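Local coordinates for foldase protein PrsA (Bacillus subtilis, PDB 4WO7), which assists the post-translocational folding of secreted proteins outside the cell membrane and also has peptidyl-prolyl cis-trans isomerase activity, at residues K142-F146 with E147-K151; K62-K65 with T66-G69. All coordinates share one frame; numbering follows the deposited sequence.

Contact 1 of 2, residues K142-F146 with E147-K151; sequences KGEKF and EDLAK
Leu-149 N donates to Lys-145 O over 3.1 Å and Ala-150 N to Phe-146 O over 2.9 Å, the two bonds that wind the first turn of helix 146-153. Lys-145 is the N-cap residue of this helix in the parvulin-type PPIase domain. The chain arrives from helix 130-142 by a Schellman motif, in which Gly-143 takes a phi of 126°, where a CB would collide with the preceding carbonyl oxygen. Glu-144 and Leu-149 cross at about a right angle, with Glu-144 CB 3.9 Å from Leu-149 CD1, while the carboxylate of Glu-144 forms a salt bridge with Lys-139 of the preceding helix. Lys-145 and Asp-148 run side by side in the same direction. Their contact is made by the aliphatic part of the lysine, and the charged ends, Lys-145 NZ and Asp-148 OD2, stay 4.6 Å apart. The ring of Phe-146 packs on Ile-125 and Ile-202 of the sheet, and Leu-149 also packs on Ile-125, so this face of the helix lies against strand 119-127. A bend at chi2 (79°) folds the Glu-147 chain back over its own helix start, bringing OE1 to 3.5 Å from Phe-146 CB.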
loop_
_atom_site.group_PDB
_atom_site.type_symbol
_atom_site.label_atom_id
_atom_site.label_comp_id
_atom_site.label_asym_id
_atom_site.label_seq_id
_atom_site.Cartn_x
_atom_site.Cartn_y
_atom_site.Cartn_z
ATOM N N LYS A 142 -32.241 10.734 -30.337
ATOM C CA LYS A 142 -31.932 10.789 -31.763
ATOM C C LYS A 142 -31.439 9.426 -32.252
ATOM O O LYS A 142 -31.504 9.124 -33.445
ATOM C CB LYS A 142 -30.882 11.873 -32.064
ATOM C CG LYS A 142 -31.399 13.315 -32.000
ATOM C CD LYS A 142 -30.345 14.330 -32.452
ATOM C CE LYS A 142 -30.192 14.353 -33.969
ATOM N NZ LYS A 142 -29.372 15.505 -34.458
ATOM N N GLY A 143 -30.931 8.616 -31.325
ATOM C CA GLY A 143 -30.560 7.241 -31.619
ATOM C C GLY A 143 -29.133 6.857 -31.268
ATOM O O GLY A 143 -28.739 5.705 -31.456
ATOM N N GLU A 144 -28.348 7.808 -30.772
ATOM C CA GLU A 144 -26.982 7.506 -30.359
ATOM C C GLU A 144 -27.004 6.478 -29.223
ATOM O O GLU A 144 -27.933 6.468 -28.414
ATOM C CB GLU A 144 -26.260 8.784 -29.933
ATOM C CG GLU A 144 -25.935 9.724 -31.092
ATOM C CD GLU A 144 -24.738 10.614 -30.808
ATOM O OE1 GLU A 144 -23.689 10.093 -30.368
ATOM O OE2 GLU A 144 -24.845 11.837 -31.039
ATOM N N LYS A 145 -25.994 5.615 -29.168
ATOM C CA LYS A 145 -25.964 4.533 -28.182
ATOM C C LYS A 145 -25.440 5.029 -26.828
ATOM O O LYS A 145 -24.584 5.914 -26.771
ATOM C CB LYS A 145 -25.119 3.349 -28.670
ATOM C CG LYS A 145 -25.560 2.749 -30.017
ATOM C CD LYS A 145 -25.317 1.239 -30.069
ATOM C CE LYS A 145 -25.400 0.656 -31.474
ATOM N NZ LYS A 145 -24.111 0.821 -32.204
ATOM N N PHE A 146 -25.965 4.451 -25.749
ATOM C CA PHE A 146 -25.641 4.858 -24.377
ATOM C C PHE A 146 -24.157 4.694 -24.062
ATOM O O PHE A 146 -23.548 5.569 -23.449
ATOM C CB PHE A 146 -26.471 4.031 -23.391
ATOM C CG PHE A 146 -26.505 4.582 -21.989
ATOM C CD1 PHE A 146 -25.536 4.241 -21.062
ATOM C CD2 PHE A 146 -27.532 5.417 -21.591
ATOM C CE1 PHE A 146 -25.585 4.741 -19.773
ATOM C CE2 PHE A 146 -27.585 5.916 -20.305
ATOM C CZ PHE A 146 -26.613 5.579 -19.396
ATOM N N GLU A 147 -23.587 3.569 -24.479
ATOM C CA GLU A 147 -22.189 3.256 -24.190
ATOM C C GLU A 147 -21.271 4.269 -24.862
ATOM O O GLU A 147 -20.283 4.715 -24.275
ATOM C CB GLU A 147 -21.818 1.842 -24.665
ATOM C CG GLU A 147 -22.814 0.739 -24.330
ATOM C CD GLU A 147 -24.008 0.725 -25.272
ATOM O OE1 GLU A 147 -25.087 1.206 -24.864
ATOM O OE2 GLU A 147 -23.866 0.248 -26.420
ATOM N N ASP A 148 -21.609 4.627 -26.096
ATOM C CA ASP A 148 -20.830 5.584 -26.863
ATOM C C ASP A 148 -20.851 6.954 -26.199
ATOM O O ASP A 148 -19.821 7.621 -26.084
ATOM C CB ASP A 148 -21.365 5.683 -28.291
ATOM C CG ASP A 148 -21.308 4.360 -29.032
ATOM O OD1 ASP A 148 -20.772 3.385 -28.467
ATOM O OD2 ASP A 148 -21.797 4.297 -30.180
ATOM N N LEU A 149 -22.032 7.365 -25.752
ATOM C CA LEU A 149 -22.201 8.672 -25.131
ATOM C C LEU A 149 -21.534 8.771 -23.773
ATOM O O LEU A 149 -21.027 9.829 -23.399
ATOM C CB LEU A 149 -23.685 8.984 -24.974
ATOM C CG LEU A 149 -24.422 9.307 -26.268
ATOM C CD1 LEU A 149 -25.921 9.207 -26.073
ATOM C CD2 LEU A 149 -24.036 10.706 -26.708
ATOM N N ALA A 150 -21.523 7.664 -23.042
ATOM C CA ALA A 150 -20.844 7.615 -21.760
ATOM C C ALA A 150 -19.350 7.829 -21.965
ATOM O O ALA A 150 -18.709 8.527 -21.178
ATOM C CB ALA A 150 -21.117 6.304 -21.061
ATOM N N LYS A 151 -18.790 7.218 -23.007
ATOM C CA LYS A 151 -17.374 7.402 -23.296
ATOM C C LYS A 151 -17.097 8.853 -23.653
ATOM O O LYS A 151 -16.028 9.376 -23.341
ATOM C CB LYS A 151 -16.891 6.496 -24.433
ATOM C CG LYS A 151 -16.783 5.026 -24.082
ATOM C CD LYS A 151 -16.506 4.183 -25.317
ATOM C CE LYS A 151 -16.400 2.708 -24.970
ATOM N NZ LYS A 151 -17.701 2.097 -24.598
#

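Contact 2 of 2, residues K62-K65 with T66-G69; sequences KEYK and TQLG
Thr-66 and Gln-67 both converge on the carbonyl oxygen of Glu-63 in the last turn of helix 54-67. The threonine places OG1 between its backbone N and carbonyl carbon (chi1 58°), and this rotamer turns the hydroxyl back along the helix to donate to Glu-63 O over 2.9 Å. The hydroxyl sits above the carbonyl plane, 50° out of it, on the same face as Gln-67 N, which donates to the same oxygen over 3.3 Å. The other branch, Thr-66 CG2, packs 3.6 Å from Lys-62 O, whose bond from Thr-66 N is weak. Gln-67 has CG anti to its carbonyl carbon and an extended chain, and its amide passes obliquely by the Tyr-64 ring, the two planes 60° apart; Gln-67 OE1 comes to 4.1 Å from Tyr-64 CD1. That ring reaches across to helix 81-101, where its hydroxyl forms a weak hydrogen bond with Glu-91. Leu-68 leaves the helical conformation, yet its N still donates to Tyr-64 O over 2.8 Å. Glu-63 O thus accepts a side-chain hydroxyl in addition to its helix N-H, which adds a second bond to the final turn, most of whose residues are exposed.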
loop_
_atom_site.group_PDB
_atom_site.type_symbol
_atom_site.label_atom_id
_atom_site.label_comp_id
_atom_site.label_asym_id
_atom_site.label_seq_id
_atom_site.Cartn_x
_atom_site.Cartn_y
_atom_site.Cartn_z
ATOM N N LYS A 62 -4.023 -0.931 -25.243
ATOM C CA LYS A 62 -4.982 0.125 -25.531
ATOM C C LYS A 62 -5.848 0.421 -24.318
ATOM O O LYS A 62 -6.077 1.578 -23.970
ATOM C CB LYS A 62 -5.879 -0.281 -26.698
ATOM C CG LYS A 62 -5.199 -0.320 -28.055
ATOM C CD LYS A 62 -6.016 -1.148 -29.049
ATOM C CE LYS A 62 -5.248 -1.416 -30.339
ATOM N NZ LYS A 62 -5.835 -2.510 -31.168
ATOM N N GLU A 63 -6.326 -0.644 -23.681
ATOM C CA GLU A 63 -7.155 -0.537 -22.490
ATOM C C GLU A 63 -6.394 0.177 -21.381
ATOM O O GLU A 63 -6.990 0.831 -20.527
ATOM C CB GLU A 63 -7.608 -1.927 -22.036
ATOM C CG GLU A 63 -8.603 -2.581 -22.990
ATOM C CD GLU A 63 -8.959 -4.003 -22.595
ATOM O OE1 GLU A 63 -8.719 -4.378 -21.428
ATOM O OE2 GLU A 63 -9.483 -4.745 -23.452
ATOM N N TYR A 64 -5.072 0.046 -21.402
ATOM C CA TYR A 64 -4.229 0.668 -20.391
ATOM C C TYR A 64 -3.994 2.160 -20.601
ATOM O O TYR A 64 -3.932 2.914 -19.631
ATOM C CB TYR A 64 -2.885 -0.056 -20.327
ATOM C CG TYR A 64 -2.854 -1.122 -19.261
ATOM C CD1 TYR A 64 -3.747 -2.181 -19.281
ATOM C CD2 TYR A 64 -1.943 -1.055 -18.220
ATOM C CE1 TYR A 64 -3.726 -3.150 -18.297
ATOM C CE2 TYR A 64 -1.913 -2.017 -17.233
ATOM C CZ TYR A 64 -2.807 -3.063 -17.275
ATOM O OH TYR A 64 -2.781 -4.025 -16.291
ATOM N N LYS A 65 -3.867 2.598 -21.849
ATOM C CA LYS A 65 -3.714 4.028 -22.112
ATOM C C LYS A 65 -4.972 4.801 -21.717
ATOM O O LYS A 65 -4.888 5.904 -21.183
ATOM C CB LYS A 65 -3.371 4.303 -23.576
ATOM C CG LYS A 65 -2.988 5.766 -23.811
ATOM C CD LYS A 65 -3.016 6.174 -25.271
ATOM C CE LYS A 65 -2.109 5.313 -26.127
ATOM N NZ LYS A 65 -2.098 5.805 -27.529
ATOM N N THR A 66 -6.141 4.242 -22.008
ATOM C CA THR A 66 -7.385 4.918 -21.659
ATOM C C THR A 66 -7.535 5.016 -20.144
ATOM O O THR A 66 -7.798 6.092 -19.605
ATOM C CB THR A 66 -8.618 4.199 -22.221
ATOM O OG1 THR A 66 -8.650 2.851 -21.733
ATOM C CG2 THR A 66 -8.601 4.189 -23.739
ATOM N N GLN A 67 -7.388 3.882 -19.467
ATOM C CA GLN A 67 -7.498 3.839 -18.015
ATOM C C GLN A 67 -6.443 4.741 -17.389
ATOM O O GLN A 67 -6.702 5.431 -16.404
ATOM C CB GLN A 67 -7.324 2.410 -17.508
ATOM C CG GLN A 67 -8.482 1.486 -17.828
ATOM C CD GLN A 67 -8.166 0.036 -17.505
ATOM O OE1 GLN A 67 -7.029 -0.413 -17.659
ATOM N NE2 GLN A 67 -9.170 -0.703 -17.057
ATOM N N LEU A 68 -5.253 4.722 -17.984
ATOM C CA LEU A 68 -4.127 5.538 -17.532
ATOM C C LEU A 68 -3.707 6.522 -18.623
ATOM O O LEU A 68 -2.798 6.247 -19.398
ATOM C CB LEU A 68 -2.947 4.647 -17.109
ATOM C CG LEU A 68 -1.740 5.263 -16.378
ATOM C CD1 LEU A 68 -0.784 6.005 -17.304
ATOM C CD2 LEU A 68 -2.210 6.200 -15.270
ATOM N N GLY A 69 -4.467 7.603 -18.759
ATOM C CA GLY A 69 -4.186 8.666 -19.714
ATOM C C GLY A 69 -3.142 9.671 -19.235
ATOM O O GLY A 69 -3.015 9.896 -18.031
#

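Contact 2 comes first along the chain, at the C-terminal end of helix 54-67, and contact 1 follows later, at the start of helix 146-153. Their centres are 20 Å apart and their nearest atoms about 8 Å, without touching. They share no helix or sheet: contact 1 packs on the four-stranded antiparallel sheet of the PPIase domain, through strands 119-127 and 200-207, whereas contact 2 lies at the surface, with helix 81-101 as its neighbour. One contact thus records how a helix begins against a buried core, the other how a helix ends at the surface, in a foldase whose PPIase domain and flanking domains are all essential for activity.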